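Local atomic coordinates of kappa-carrageenase (Zobellia galactanivorans, PDB entry 5OCR), a protein that probably hydrolyses kappa-carrageenan, a sulfated galactan of red algal cell walls, through its family 16 glycoside hydrolase domain. Residues Tyr158-Asn163 / Trp194-Asp199. Residues are numbered along the deposited sequence; the frame is centred on the assembly and turned at random.
Sequences YDMDLN and WDPSKD. Unlike the reference sequence in segment 194-199: Trp194 (reference Met).
Tyr158, just ahead of strand 159-170, lies beside the irregular loop 194-199, its CA 5.4 Å from the CA of Asp195, the nearest CA pair between the two segments. The tyrosine ring lies alongside the loop backbone: Trp194 O sits at the ring edge, near its plane, 3.3 Å from Tyr158 CD1, while the next atom round the ring, CE1, approaches Asp195 N at 3.7 Å. The first torsion of Tyr158 (chi1 -67°) sets CG anti to the carbonyl carbon and carries the ring out along the Trp194-Asp195 peptide. Two residues on, Met160 points toward the loop and supplies the apolar part of the contact. Its chain bends at chi3 (63°), and the terminal methyl CE comes to lie 3.8 Å from Pro196 CG and 4.0 Å from Trp194 CZ3; the Met160 and Trp194 side chains cross at about a right angle, whereas Met160 runs obliquely to the Pro196 ring. Trp194, which differs from the reference sequence, also stacks on His201, and Tyr203 of strand 200-207 touches Met160, Trp194 and Pro196, completing an apolar cluster. The loop carries its own polar brace: Asp195 OD1 accepts both Ser197 N (2.8 Å) and Ser197 OG (2.6 Å), arriving from the same face of the carboxylate plane, on the anti and syn sides respectively. A backbone hydrogen bond from Lys198 N to Asp195 O spans the same bend. The hydrogen bond from Ser197 N to Asp195 OD1 makes an Asx turn, here in the connection between strands 189-191 and 200-207 of the GH16 beta-jellyroll, packed against the start of strand 159-170.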
loop_
_atom_site.group_PDB
_atom_site.type_symbol
_atom_site.label_atom_id
_atom_site.label_comp_id
_atom_site.label_asym_id
_atom_site.label_seq_id
_atom_site.Cartn_x
_atom_site.Cartn_y
_atom_site.Cartn_z
ATOM N N TYR A 158 13.122 8.460 6.706
ATOM C CA TYR A 158 13.765 7.148 6.915
ATOM C C TYR A 158 12.827 6.115 7.582
ATOM O O TYR A 158 13.133 4.911 7.623
ATOM C CB TYR A 158 14.956 7.365 7.834
ATOM C CG TYR A 158 16.036 8.187 7.144
ATOM C CD1 TYR A 158 16.941 7.568 6.248
ATOM C CD2 TYR A 158 16.165 9.551 7.390
ATOM C CE1 TYR A 158 17.949 8.329 5.633
ATOM C CE2 TYR A 158 17.162 10.316 6.725
ATOM C CZ TYR A 158 18.014 9.691 5.878
ATOM O OH TYR A 158 19.045 10.430 5.276
ATOM N N ASP A 159 11.742 6.626 8.172
ATOM C CA ASP A 159 10.795 5.750 8.894
ATOM C C ASP A 159 9.772 5.162 7.910
ATOM O O ASP A 159 9.237 5.887 7.062
ATOM C CB ASP A 159 10.048 6.557 9.962
ATOM C CG ASP A 159 11.040 7.117 11.039
ATOM O OD1 ASP A 159 11.845 6.338 11.587
ATOM O OD2 ASP A 159 11.019 8.338 11.352
ATOM N N MET A 160 9.456 3.882 8.130
ATOM C CA MET A 160 8.323 3.287 7.388
ATOM C C MET A 160 7.376 2.535 8.269
ATOM O O MET A 160 7.696 2.176 9.396
ATOM C CB MET A 160 8.829 2.433 6.207
ATOM C CG MET A 160 9.535 1.191 6.712
ATOM S SD MET A 160 10.537 0.471 5.346
ATOM C CE MET A 160 11.765 1.685 4.928
ATOM N N ASP A 161 6.176 2.320 7.737
ATOM C CA ASP A 161 5.130 1.644 8.503
ATOM C C ASP A 161 4.725 0.389 7.776
ATOM O O ASP A 161 4.727 0.342 6.544
ATOM C CB ASP A 161 3.919 2.557 8.548
ATOM C CG ASP A 161 4.260 3.895 9.235
ATOM O OD1 ASP A 161 4.748 3.810 10.374
ATOM O OD2 ASP A 161 4.130 4.992 8.617
ATOM N N LEU A 162 4.413 -0.637 8.559
ATOM C CA LEU A 162 4.177 -1.958 8.040
ATOM C C LEU A 162 2.959 -2.492 8.802
ATOM O O LEU A 162 3.029 -3.537 9.418
ATOM C CB LEU A 162 5.405 -2.898 8.106
ATOM C CG LEU A 162 6.747 -2.270 7.665
ATOM C CD1 LEU A 162 7.515 -1.683 8.869
ATOM C CD2 LEU A 162 7.598 -3.406 7.123
ATOM N N ASN A 163 1.781 -1.867 8.657
ATOM C CA ASN A 163 0.689 -2.086 9.623
ATOM C C ASN A 163 -0.404 -3.035 9.167
ATOM O O ASN A 163 -0.461 -3.311 7.991
ATOM C CB ASN A 163 -0.033 -0.742 9.819
ATOM C CG ASN A 163 0.863 0.240 10.519
ATOM O OD1 ASN A 163 1.724 -0.160 11.293
ATOM N ND2 ASN A 163 0.607 1.503 10.358
ATOM N N TRP A 194 18.895 3.975 5.033
ATOM C CA TRP A 194 18.984 4.657 3.714
ATOM C C TRP A 194 17.652 5.323 3.451
ATOM O O TRP A 194 16.659 5.011 4.115
ATOM C CB TRP A 194 19.264 3.603 2.584
ATOM C CG TRP A 194 18.747 2.218 2.915
ATOM C CD1 TRP A 194 19.452 1.070 3.296
ATOM C CD2 TRP A 194 17.340 1.777 2.811
ATOM N NE1 TRP A 194 18.610 0.000 3.472
ATOM C CE2 TRP A 194 17.317 0.372 3.198
ATOM C CE3 TRP A 194 16.167 2.394 2.436
ATOM C CZ2 TRP A 194 16.115 -0.368 3.198
ATOM C CZ3 TRP A 194 14.967 1.671 2.497
ATOM C CH2 TRP A 194 14.952 0.321 2.836
ATOM N N ASP A 195 17.649 6.301 2.534
ATOM C CA ASP A 195 16.448 7.052 2.236
ATOM C C ASP A 195 15.645 6.206 1.216
ATOM O O ASP A 195 16.095 6.038 0.097
ATOM C CB ASP A 195 16.950 8.377 1.583
ATOM C CG ASP A 195 15.811 9.246 1.101
ATOM O OD1 ASP A 195 14.651 8.753 0.915
ATOM O OD2 ASP A 195 16.075 10.446 0.825
ATOM N N PRO A 196 14.434 5.694 1.584
ATOM C CA PRO A 196 13.610 4.841 0.699
ATOM C C PRO A 196 13.166 5.537 -0.572
ATOM O O PRO A 196 12.764 4.839 -1.527
ATOM C CB PRO A 196 12.346 4.446 1.564
ATOM C CG PRO A 196 12.846 4.734 2.994
ATOM C CD PRO A 196 13.739 5.990 2.870
ATOM N N SER A 197 13.197 6.864 -0.622
ATOM C CA SER A 197 12.782 7.599 -1.789
ATOM C C SER A 197 13.887 7.636 -2.836
ATOM O O SER A 197 13.604 8.107 -3.914
ATOM C CB SER A 197 12.348 9.040 -1.403
ATOM O OG SER A 197 13.459 9.919 -1.117
ATOM N N LYS A 198 15.125 7.194 -2.520
ATOM C CA LYS A 198 16.246 7.433 -3.447
ATOM C C LYS A 198 16.692 6.233 -4.251
ATOM O O LYS A 198 17.397 6.426 -5.237
ATOM C CB LYS A 198 17.447 8.004 -2.711
ATOM C CG LYS A 198 17.123 9.440 -2.255
ATOM C CD LYS A 198 17.214 10.490 -3.378
ATOM C CE LYS A 198 16.963 11.884 -2.828
ATOM N NZ LYS A 198 18.133 12.181 -1.972
ATOM N N ASP A 199 16.349 5.014 -3.835
ATOM C CA ASP A 199 16.868 3.807 -4.486
ATOM C C ASP A 199 15.807 2.742 -4.366
ATOM O O ASP A 199 14.882 2.876 -3.504
ATOM C CB ASP A 199 18.166 3.286 -3.822
ATOM C CG ASP A 199 19.250 4.348 -3.706
ATOM O OD1 ASP A 199 19.454 4.940 -2.574
ATOM O OD2 ASP A 199 19.838 4.653 -4.742
#